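Local coordinates for protein tyrosine--tRNA ligase, mitochondrial (Emericella nidulans, PDB 5IHX) that probably attaches L-tyrosine to mitochondrial tRNA(Tyr) at the expense of ATP, as a class I aminoacyl-tRNA synthetase, at residues K142-K153 with Y361-G369; P320-L328 with I339-P350. All coordinates share one frame; numbering follows the deposited sequence.

Contact 1 (K142-K153 with Y361-G369); sequences KLGASIERYGEK and YEFVELIHG
Y150 lies across L366 where helix 142-153 meets helix 361-368, and can be followed outward from the backbone. With CG anti to the backbone N (chi1 -175°), CB packs against L366 CD1 at 3.6 Å. The ring passes over the leucine, whose CB stands 4.0 Å from the Y150 ring centroid and close to the ring normal, a CH-pi contact over the face. Beyond the ring, Y150 OH donates to E362 OE2; the modelled 2.4 Å between these oxygens is doubtfully short. The same hydroxyl accepts from F333 N, and E362 OE2 also bonds H154, so the buried phenol is tied down by backbone and side chains alike. K153, extended beyond CG, brings NZ between two carboxylates, 2.9 Å from E362 OE1 and a doubtfully short 2.4 Å from E365 OE1, forming a salt-bridge network. R149 reaches the last turn of the partner helix: its NH1 bonds E365 O at 2.9 Å and its NH2 bonds L366 O at 2.9 Å, both donors lying above the carbonyl planes, while G369 CA lies over one guanidinium face, toward its rim. G369 N reaches E365 O from the opposite face of that carbonyl. The axes of segments 142-153 and 361-368 approach to 8.6 Å at 129°, a crossed pair, with R149 of helix 126-153 in the class I catalytic domain donating to carbonyls near the C-terminal end of helix 354-368.

Contact 2 (P320-L328 with I339-P350); sequences PDDAVERYL and ISKIMEEQNQDP
M343 and E325 cross obliquely at the middle of the pair of helices 321-328 and 339-348. The methionine is folded rather than extended: chi2 of -51° places SD 3.7 Å from E325 CB, and a second bend at chi3 then swings CE toward E325 CB and OE1, with M343 CG also near that oxygen. The glutamate itself runs extended beyond CG, and its CB and CG and one carboxylate oxygen pass obliquely across the thioether. Water 5 joins E325 OE1 to N347 ND2 on this side.

V324 and L328 point toward the partner helix and meet the sulfur more loosely, V324 CG1 standing 4.2 Å from M343 SD. L328 also sends CD1 toward I342 CG2, and its CB lies 4.0 Å from I339 CD1, which reaches the L328 backbone carbonyl as well.

At the other end the contact becomes polar. D321 and Q346 cross at about a right angle, with carboxylate and amide planes 66° apart; D321 OD2 and Q346 NE2 are 3.4 Å apart, but the angle is poor for a bond. Both groups instead bond to Q356, and Q346 OE1 accepts from A355 N. Water 3 links D321 O to Q346 NE2, and water 4 links D321 OD2 to P350 O, while P350 CB sits 3.8 Å from D321 OD2.

The axes of segments 321-328 and 339-348 approach to 10.7 Å at 166°, a nearly antiparallel pairing; the segments belong to the consecutive helices 321-331 and 336-348. Helix 354-368 packs beside both: A355 touches V324, L359 touches L328 and Y327, and V354 touches E345.

Helix 354-368 ties the two sites together: its C-terminal part forms one side of contact 1, while A355, Q356 and L359 near its start touch residues of contact 2. The centres are 22 Å apart and the nearest atoms about 6 Å, so the contacts do not touch directly. In sequence, contact 2 is nested within the long span closed by contact 1, and helix 354-368 is the next helix after helix 336-348. Contact 2 is thus local to the all-helical part that follows the last strand, 277-280, whereas contact 1 fastens that part back onto helix 126-153, which precedes strand 164-168 at the edge of the sheet.

Contact 1 (K142-K153 with Y361-G369)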
loop_
_atom_site.group_PDB
_atom_site.type_symbol
_atom_site.label_atom_id
_atom_site.label_comp_id
_atom_site.label_asym_id
_atom_site.label_seq_id
_atom_site.Cartn_x
_atom_site.Cartn_y
_atom_site.Cartn_z
ATOM N N LYS A 142 7.679 -29.481 10.805
ATOM C CA LYS A 142 8.044 -30.439 11.844
ATOM C C LYS A 142 7.002 -30.468 12.965
ATOM O O LYS A 142 6.603 -31.536 13.430
ATOM C CB LYS A 142 9.428 -30.083 12.397
ATOM C CG LYS A 142 9.953 -30.979 13.503
ATOM C CD LYS A 142 11.392 -30.599 13.842
ATOM C CE LYS A 142 11.953 -31.402 15.007
ATOM N NZ LYS A 142 11.381 -30.972 16.312
ATOM N N LEU A 143 6.558 -29.289 13.392
ATOM C CA LEU A 143 5.552 -29.192 14.443
ATOM C C LEU A 143 4.239 -29.838 14.007
ATOM O O LEU A 143 3.572 -30.506 14.798
ATOM C CB LEU A 143 5.320 -27.731 14.831
ATOM C CG LEU A 143 4.262 -27.480 15.911
ATOM C CD1 LEU A 143 4.659 -28.138 17.226
ATOM C CD2 LEU A 143 4.037 -25.987 16.109
ATOM N N GLY A 144 3.878 -29.642 12.743
ATOM C CA GLY A 144 2.681 -30.247 12.189
ATOM C C GLY A 144 2.693 -31.761 12.298
ATOM O O GLY A 144 1.699 -32.376 12.683
ATOM N N ALA A 145 3.824 -32.368 11.956
ATOM C CA ALA A 145 3.969 -33.816 12.040
ATOM C C ALA A 145 3.989 -34.273 13.498
ATOM O O ALA A 145 3.423 -35.311 13.842
ATOM C CB ALA A 145 5.233 -34.264 11.326
ATOM N N SER A 146 4.634 -33.490 14.354
ATOM C CA SER A 146 4.690 -33.802 15.777
ATOM C C SER A 146 3.304 -33.788 16.417
ATOM O O SER A 146 3.000 -34.613 17.278
ATOM C CB SER A 146 5.596 -32.818 16.505
ATOM O OG SER A 146 6.943 -32.939 16.089
ATOM N N ILE A 147 2.472 -32.840 16.004
ATOM C CA ILE A 147 1.112 -32.745 16.514
ATOM C C ILE A 147 0.332 -34.019 16.209
ATOM O O ILE A 147 -0.410 -34.524 17.054
ATOM C CB ILE A 147 0.384 -31.516 15.924
ATOM C CG1 ILE A 147 0.884 -30.243 16.607
ATOM C CG2 ILE A 147 -1.135 -31.639 16.082
ATOM C CD1 ILE A 147 0.459 -28.956 15.919
ATOM N N GLU A 148 0.506 -34.540 15.000
ATOM C CA GLU A 148 -0.168 -35.769 14.602
ATOM C C GLU A 148 0.334 -36.942 15.444
ATOM O O GLU A 148 -0.458 -37.738 15.943
ATOM C CB GLU A 148 0.049 -36.045 13.113
ATOM C CG GLU A 148 -0.596 -37.336 12.622
ATOM C CD GLU A 148 -0.471 -37.523 11.120
ATOM O OE1 GLU A 148 -0.245 -36.521 10.408
ATOM O OE2 GLU A 148 -0.603 -38.674 10.653
ATOM N N ARG A 149 1.653 -37.038 15.597
ATOM C CA ARG A 149 2.261 -38.088 16.405
ATOM C C ARG A 149 1.800 -37.986 17.862
ATOM O O ARG A 149 1.427 -38.983 18.477
ATOM C CB ARG A 149 3.792 -38.011 16.328
ATOM C CG ARG A 149 4.516 -38.763 17.447
ATOM C CD ARG A 149 6.028 -38.657 17.320
ATOM N NE ARG A 149 6.489 -37.271 17.349
ATOM C CZ ARG A 149 6.506 -36.510 18.440
ATOM N NH1 ARG A 149 6.074 -36.990 19.600
ATOM N NH2 ARG A 149 6.945 -35.260 18.373
ATOM N N TYR A 150 1.848 -36.779 18.413
ATOM C CA TYR A 150 1.457 -36.551 19.800
ATOM C C TYR A 150 -0.030 -36.836 20.010
ATOM O O TYR A 150 -0.428 -37.363 21.046
ATOM C CB TYR A 150 1.796 -35.115 20.206
ATOM C CG TYR A 150 1.538 -34.795 21.659
ATOM C CD1 TYR A 150 2.302 -35.373 22.662
ATOM C CD2 TYR A 150 0.552 -33.889 22.027
ATOM C CE1 TYR A 150 2.080 -35.076 23.993
ATOM C CE2 TYR A 150 0.321 -33.582 23.358
ATOM C CZ TYR A 150 1.090 -34.173 24.336
ATOM O OH TYR A 150 0.856 -33.872 25.658
ATOM N N GLY A 151 -0.844 -36.493 19.018
ATOM C CA GLY A 151 -2.262 -36.801 19.061
ATOM C C GLY A 151 -2.495 -38.301 19.096
ATOM O O GLY A 151 -3.359 -38.787 19.826
ATOM N N GLU A 152 -1.724 -39.030 18.294
ATOM C CA GLU A 152 -1.806 -40.487 18.244
ATOM C C GLU A 152 -1.577 -41.099 19.624
ATOM O O GLU A 152 -2.285 -42.024 20.023
ATOM C CB GLU A 152 -0.790 -41.045 17.240
ATOM C CG GLU A 152 -0.729 -42.570 17.162
ATOM C CD GLU A 152 -1.953 -43.184 16.509
ATOM O OE1 GLU A 152 -2.718 -42.447 15.849
ATOM O OE2 GLU A 152 -2.147 -44.410 16.655
ATOM N N LYS A 153 -0.577 -40.594 20.341
ATOM C CA LYS A 153 -0.265 -41.101 21.673
ATOM C C LYS A 153 -1.483 -41.041 22.590
ATOM O O LYS A 153 -1.686 -41.924 23.419
ATOM C CB LYS A 153 0.892 -40.312 22.301
ATOM C CG LYS A 153 0.943 -40.411 23.828
ATOM C CD LYS A 153 2.146 -39.707 24.429
ATOM C CE LYS A 153 2.089 -39.768 25.950
ATOM N NZ LYS A 153 3.270 -39.148 26.603
ATOM N N TYR A 361 7.490 -33.370 30.730
ATOM C CA TYR A 361 7.633 -34.561 29.905
ATOM C C TYR A 361 6.750 -34.477 28.668
ATOM O O TYR A 361 7.213 -34.694 27.547
ATOM C CB TYR A 361 7.291 -35.820 30.705
ATOM C CG TYR A 361 7.476 -37.098 29.915
ATOM C CD1 TYR A 361 8.663 -37.814 29.983
ATOM C CD2 TYR A 361 6.466 -37.581 29.091
ATOM C CE1 TYR A 361 8.837 -38.978 29.258
ATOM C CE2 TYR A 361 6.631 -38.740 28.363
ATOM C CZ TYR A 361 7.818 -39.435 28.449
ATOM O OH TYR A 361 7.984 -40.592 27.722
ATOM N N GLU A 362 5.475 -34.166 28.881
ATOM C CA GLU A 362 4.513 -34.097 27.791
ATOM C C GLU A 362 4.930 -33.101 26.718
ATOM O O GLU A 362 4.885 -33.410 25.528
ATOM C CB GLU A 362 3.127 -33.730 28.326
ATOM C CG GLU A 362 2.427 -34.866 29.052
ATOM C CD GLU A 362 2.094 -36.025 28.129
ATOM O OE1 GLU A 362 2.292 -37.188 28.542
ATOM O OE2 GLU A 362 1.631 -35.772 26.994
ATOM N N PHE A 363 5.342 -31.909 27.133
ATOM C CA PHE A 363 5.657 -30.868 26.169
ATOM C C PHE A 363 6.950 -31.177 25.427
ATOM O O PHE A 363 7.067 -30.890 24.235
ATOM C CB PHE A 363 5.761 -29.501 26.843
ATOM C CG PHE A 363 5.867 -28.367 25.868
ATOM C CD1 PHE A 363 4.740 -27.888 25.224
ATOM C CD2 PHE A 363 7.093 -27.798 25.574
ATOM C CE1 PHE A 363 4.833 -26.851 24.316
ATOM C CE2 PHE A 363 7.192 -26.763 24.669
ATOM C CZ PHE A 363 6.061 -26.290 24.039
ATOM N N VAL A 364 7.919 -31.762 26.121
ATOM C CA VAL A 364 9.163 -32.159 25.469
ATOM C C VAL A 364 8.875 -33.268 24.460
ATOM O O VAL A 364 9.446 -33.282 23.373
ATOM C CB VAL A 364 10.229 -32.614 26.485
ATOM C CG1 VAL A 364 11.381 -33.342 25.785
ATOM C CG2 VAL A 364 10.766 -31.421 27.254
ATOM N N GLU A 365 7.986 -34.193 24.813
ATOM C CA GLU A 365 7.622 -35.256 23.884
ATOM C C GLU A 365 6.949 -34.677 22.646
ATOM O O GLU A 365 7.248 -35.091 21.525
ATOM C CB GLU A 365 6.703 -36.287 24.540
ATOM C CG GLU A 365 6.272 -37.386 23.569
ATOM C CD GLU A 365 5.524 -38.522 24.240
ATOM O OE1 GLU A 365 5.249 -38.430 25.455
ATOM O OE2 GLU A 365 5.215 -39.515 23.546
ATOM N N LEU A 366 6.040 -33.728 22.850
ATOM C CA LEU A 366 5.357 -33.074 21.737
ATOM C C LEU A 366 6.357 -32.429 20.788
ATOM O O LEU A 366 6.306 -32.653 19.586
ATOM C CB LEU A 366 4.369 -32.019 22.244
ATOM C CG LEU A 366 3.809 -31.045 21.195
ATOM C CD1 LEU A 366 3.067 -31.775 20.077
ATOM C CD2 LEU A 366 2.904 -30.010 21.849
ATOM N N ILE A 367 7.282 -31.649 21.332
ATOM C CA ILE A 367 8.200 -30.880 20.500
ATOM C C ILE A 367 9.350 -31.727 19.958
ATOM O O ILE A 367 9.693 -31.623 18.780
ATOM C CB ILE A 367 8.789 -29.680 21.282
ATOM C CG1 ILE A 367 7.677 -28.768 21.807
ATOM C CG2 ILE A 367 9.764 -28.890 20.411
ATOM C CD1 ILE A 367 6.819 -28.127 20.727
ATOM N N HIS A 368 9.937 -32.564 20.813
ATOM C CA HIS A 368 11.194 -33.237 20.476
ATOM C C HIS A 368 11.120 -34.767 20.425
ATOM O O HIS A 368 12.110 -35.422 20.100
ATOM C CB HIS A 368 12.268 -32.817 21.478
ATOM C CG HIS A 368 12.615 -31.363 21.410
ATOM N ND1 HIS A 368 13.160 -30.780 20.287
ATOM C CD2 HIS A 368 12.488 -30.370 22.324
ATOM C CE1 HIS A 368 13.359 -29.493 20.512
ATOM N NE2 HIS A 368 12.962 -29.220 21.743
ATOM N N GLY A 369 9.961 -35.334 20.742
ATOM C CA GLY A 369 9.767 -36.770 20.633
ATOM C C GLY A 369 9.950 -37.524 21.941
ATOM O O GLY A 369 10.511 -37.004 22.906
HETATM O O HOH W 1 8.298 -30.865 16.564
HETATM O O HOH W 2 5.417 -39.438 20.600
#

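Contact 2 (P320-L328 with I339-P350)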
loop_
_atom_site.group_PDB
_atom_site.type_symbol
_atom_site.label_atom_id
_atom_site.label_comp_id
_atom_site.label_asym_id
_atom_site.label_seq_id
_atom_site.Cartn_x
_atom_site.Cartn_y
_atom_site.Cartn_z
ATOM N N PRO A 320 5.698 -22.550 38.508
ATOM C CA PRO A 320 5.191 -22.356 39.875
ATOM C C PRO A 320 4.017 -23.269 40.215
ATOM O O PRO A 320 3.230 -23.615 39.335
ATOM C CB PRO A 320 4.750 -20.887 39.888
ATOM C CG PRO A 320 5.517 -20.242 38.795
ATOM C CD PRO A 320 5.691 -21.290 37.740
ATOM N N ASP A 321 3.906 -23.645 41.486
ATOM C CA ASP A 321 2.833 -24.521 41.953
ATOM C C ASP A 321 1.439 -23.983 41.627
ATOM O O ASP A 321 0.532 -24.753 41.309
ATOM C CB ASP A 321 2.956 -24.746 43.464
ATOM C CG ASP A 321 4.188 -25.554 43.838
ATOM O OD1 ASP A 321 4.767 -25.299 44.916
ATOM O OD2 ASP A 321 4.572 -26.451 43.057
ATOM N N ASP A 322 1.263 -22.668 41.707
ATOM C CA ASP A 322 -0.051 -22.075 41.481
ATOM C C ASP A 322 -0.379 -21.924 39.992
ATOM O O ASP A 322 -1.462 -21.456 39.638
ATOM C CB ASP A 322 -0.154 -20.710 42.182
ATOM C CG ASP A 322 0.954 -19.745 41.781
ATOM O OD1 ASP A 322 1.429 -19.804 40.629
ATOM O OD2 ASP A 322 1.345 -18.914 42.628
ATOM N N ALA A 323 0.550 -22.323 39.127
ATOM C CA ALA A 323 0.352 -22.212 37.681
ATOM C C ALA A 323 0.357 -23.566 36.965
ATOM O O ALA A 323 -0.154 -23.679 35.850
ATOM C CB ALA A 323 1.423 -21.312 37.085
ATOM N N VAL A 324 0.925 -24.589 37.596
ATOM C CA VAL A 324 1.180 -25.850 36.902
ATOM C C VAL A 324 -0.100 -26.531 36.408
ATOM O O VAL A 324 -0.107 -27.128 35.330
ATOM C CB VAL A 324 1.977 -26.836 37.794
ATOM C CG1 VAL A 324 1.162 -27.273 39.004
ATOM C CG2 VAL A 324 2.425 -28.047 36.975
ATOM N N GLU A 325 -1.178 -26.458 37.182
ATOM C CA GLU A 325 -2.420 -27.104 36.771
ATOM C C GLU A 325 -2.957 -26.495 35.484
ATOM O O GLU A 325 -3.381 -27.214 34.578
ATOM C CB GLU A 325 -3.489 -27.021 37.860
ATOM C CG GLU A 325 -4.832 -27.593 37.399
ATOM C CD GLU A 325 -5.841 -27.760 38.522
ATOM O OE1 GLU A 325 -5.488 -27.503 39.695
ATOM O OE2 GLU A 325 -6.990 -28.153 38.224
ATOM N N ARG A 326 -2.959 -25.168 35.405
ATOM C CA ARG A 326 -3.447 -24.509 34.203
ATOM C C ARG A 326 -2.532 -24.828 33.023
ATOM O O ARG A 326 -3.007 -25.045 31.908
ATOM C CB ARG A 326 -3.557 -22.996 34.399
ATOM C CG ARG A 326 -3.939 -22.281 33.114
ATOM C CD ARG A 326 -4.823 -21.075 33.351
ATOM N NE ARG A 326 -5.467 -20.649 32.111
ATOM C CZ ARG A 326 -6.403 -19.708 32.031
ATOM N NH1 ARG A 326 -6.816 -19.079 33.125
ATOM N NH2 ARG A 326 -6.930 -19.398 30.855
ATOM N N TYR A 327 -1.223 -24.864 33.266
ATOM C CA TYR A 327 -0.270 -25.171 32.199
ATOM C C TYR A 327 -0.466 -26.589 31.668
ATOM O O TYR A 327 -0.346 -26.824 30.465
ATOM C CB TYR A 327 1.172 -25.002 32.680
ATOM C CG TYR A 327 1.663 -23.570 32.707
ATOM C CD1 TYR A 327 0.775 -22.504 32.794
ATOM C CD2 TYR A 327 3.020 -23.285 32.626
ATOM C CE1 TYR A 327 1.227 -21.197 32.815
ATOM C CE2 TYR A 327 3.481 -21.984 32.644
ATOM C CZ TYR A 327 2.582 -20.944 32.739
ATOM O OH TYR A 327 3.040 -19.645 32.758
ATOM N N LEU A 328 -0.764 -27.532 32.557
ATOM C CA LEU A 328 -1.054 -28.901 32.140
ATOM C C LEU A 328 -2.220 -28.919 31.155
ATOM O O LEU A 328 -2.219 -29.679 30.187
ATOM C CB LEU A 328 -1.373 -29.788 33.347
ATOM C CG LEU A 328 -0.180 -30.329 34.146
ATOM C CD1 LEU A 328 -0.648 -30.944 35.457
ATOM C CD2 LEU A 328 0.594 -31.353 33.333
ATOM N N ILE A 339 -5.406 -35.136 34.715
ATOM C CA ILE A 339 -4.849 -33.933 35.321
ATOM C C ILE A 339 -5.324 -33.806 36.768
ATOM O O ILE A 339 -4.563 -33.408 37.645
ATOM C CB ILE A 339 -5.228 -32.672 34.512
ATOM C CG1 ILE A 339 -4.443 -32.657 33.196
ATOM C CG2 ILE A 339 -4.955 -31.394 35.319
ATOM C CD1 ILE A 339 -4.787 -31.507 32.261
ATOM N N SER A 340 -6.581 -34.158 37.013
ATOM C CA SER A 340 -7.125 -34.144 38.366
ATOM C C SER A 340 -6.370 -35.129 39.252
ATOM O O SER A 340 -6.009 -34.814 40.385
ATOM C CB SER A 340 -8.616 -34.482 38.350
ATOM O OG SER A 340 -9.347 -33.512 37.620
ATOM N N LYS A 341 -6.140 -36.327 38.724
ATOM C CA LYS A 341 -5.406 -37.364 39.442
ATOM C C LYS A 341 -3.977 -36.914 39.755
ATOM O O LYS A 341 -3.456 -37.186 40.836
ATOM C CB LYS A 341 -5.392 -38.657 38.624
ATOM C CG LYS A 341 -4.956 -39.886 39.400
ATOM C CD LYS A 341 -4.908 -41.115 38.504
ATOM N N ILE A 342 -3.350 -36.223 38.808
ATOM C CA ILE A 342 -2.000 -35.702 39.006
ATOM C C ILE A 342 -1.992 -34.615 40.080
ATOM O O ILE A 342 -1.082 -34.554 40.907
ATOM C CB ILE A 342 -1.414 -35.130 37.693
ATOM C CG1 ILE A 342 -1.141 -36.255 36.695
ATOM C CG2 ILE A 342 -0.115 -34.370 37.960
ATOM C CD1 ILE A 342 -0.918 -35.771 35.270
ATOM N N MET A 343 -3.002 -33.752 40.054
ATOM C CA MET A 343 -3.064 -32.627 40.981
ATOM C C MET A 343 -3.373 -33.112 42.394
ATOM O O MET A 343 -2.913 -32.522 43.371
ATOM C CB MET A 343 -4.102 -31.598 40.521
ATOM C CG MET A 343 -3.655 -30.772 39.308
ATOM S SD MET A 343 -2.015 -30.024 39.485
ATOM C CE MET A 343 -2.246 -29.024 40.959
ATOM N N GLU A 344 -4.158 -34.179 42.505
ATOM C CA GLU A 344 -4.457 -34.761 43.810
ATOM C C GLU A 344 -3.180 -35.218 44.508
ATOM O O GLU A 344 -3.002 -34.992 45.703
ATOM C CB GLU A 344 -5.410 -35.949 43.667
ATOM C CG GLU A 344 -5.858 -36.548 44.996
ATOM C CD GLU A 344 -6.749 -37.765 44.817
ATOM O OE1 GLU A 344 -6.970 -38.180 43.661
ATOM O OE2 GLU A 344 -7.240 -38.298 45.834
ATOM N N GLU A 345 -2.287 -35.850 43.753
ATOM C CA GLU A 345 -0.995 -36.261 44.288
ATOM C C GLU A 345 -0.090 -35.054 44.520
ATOM O O GLU A 345 0.616 -34.979 45.526
ATOM C CB GLU A 345 -0.318 -37.257 43.344
ATOM C CG GLU A 345 1.041 -37.736 43.829
ATOM C CD GLU A 345 1.594 -38.877 42.995
ATOM O OE1 GLU A 345 0.886 -39.350 42.079
ATOM O OE2 GLU A 345 2.740 -39.303 43.255
ATOM N N GLN A 346 -0.130 -34.108 43.586
ATOM C CA GLN A 346 0.650 -32.880 43.686
ATOM C C GLN A 346 0.289 -32.092 44.946
ATOM O O GLN A 346 1.168 -31.598 45.652
ATOM C CB GLN A 346 0.426 -32.016 42.437
ATOM C CG GLN A 346 1.025 -30.610 42.480
ATOM C CD GLN A 346 2.514 -30.589 42.192
ATOM O OE1 GLN A 346 3.141 -31.629 41.985
ATOM N NE2 GLN A 346 3.090 -29.391 42.172
ATOM N N ASN A 347 -1.005 -31.980 45.229
ATOM C CA ASN A 347 -1.462 -31.181 46.361
ATOM C C ASN A 347 -1.104 -31.791 47.717
ATOM O O ASN A 347 -1.062 -31.089 48.726
ATOM C CB ASN A 347 -2.975 -30.971 46.267
ATOM C CG ASN A 347 -3.366 -30.064 45.108
ATOM O OD1 ASN A 347 -2.576 -29.230 44.662
ATOM N ND2 ASN A 347 -4.589 -30.228 44.614
ATOM N N GLN A 348 -0.840 -33.095 47.737
ATOM C CA GLN A 348 -0.376 -33.766 48.950
ATOM C C GLN A 348 1.055 -33.367 49.303
ATOM O O GLN A 348 1.402 -33.240 50.477
ATOM C CB GLN A 348 -0.473 -35.284 48.800
ATOM C CG GLN A 348 -1.902 -35.798 48.785
ATOM C CD GLN A 348 -1.979 -37.300 48.624
ATOM O OE1 GLN A 348 -1.338 -38.047 49.363
ATOM N NE2 GLN A 348 -2.762 -37.753 47.653
ATOM N N ASP A 349 1.882 -33.179 48.279
ATOM C CA ASP A 349 3.290 -32.854 48.477
ATOM C C ASP A 349 3.891 -32.281 47.192
ATOM O O ASP A 349 4.478 -33.014 46.398
ATOM C CB ASP A 349 4.059 -34.103 48.919
ATOM C CG ASP A 349 5.541 -33.843 49.110
ATOM O OD1 ASP A 349 5.926 -32.667 49.277
ATOM O OD2 ASP A 349 6.322 -34.818 49.096
ATOM N N PRO A 350 3.743 -30.963 46.982
ATOM C CA PRO A 350 4.217 -30.345 45.737
ATOM C C PRO A 350 5.739 -30.285 45.596
ATOM O O PRO A 350 6.225 -29.934 44.519
ATOM C CB PRO A 350 3.626 -28.930 45.802
ATOM C CG PRO A 350 3.384 -28.673 47.242
ATOM C CD PRO A 350 3.040 -29.999 47.847
HETATM O O HOH W 3 1.055 -27.155 42.510
HETATM O O HOH W 4 6.864 -27.368 43.818
HETATM O O HOH W 5 -5.891 -28.574 42.337
#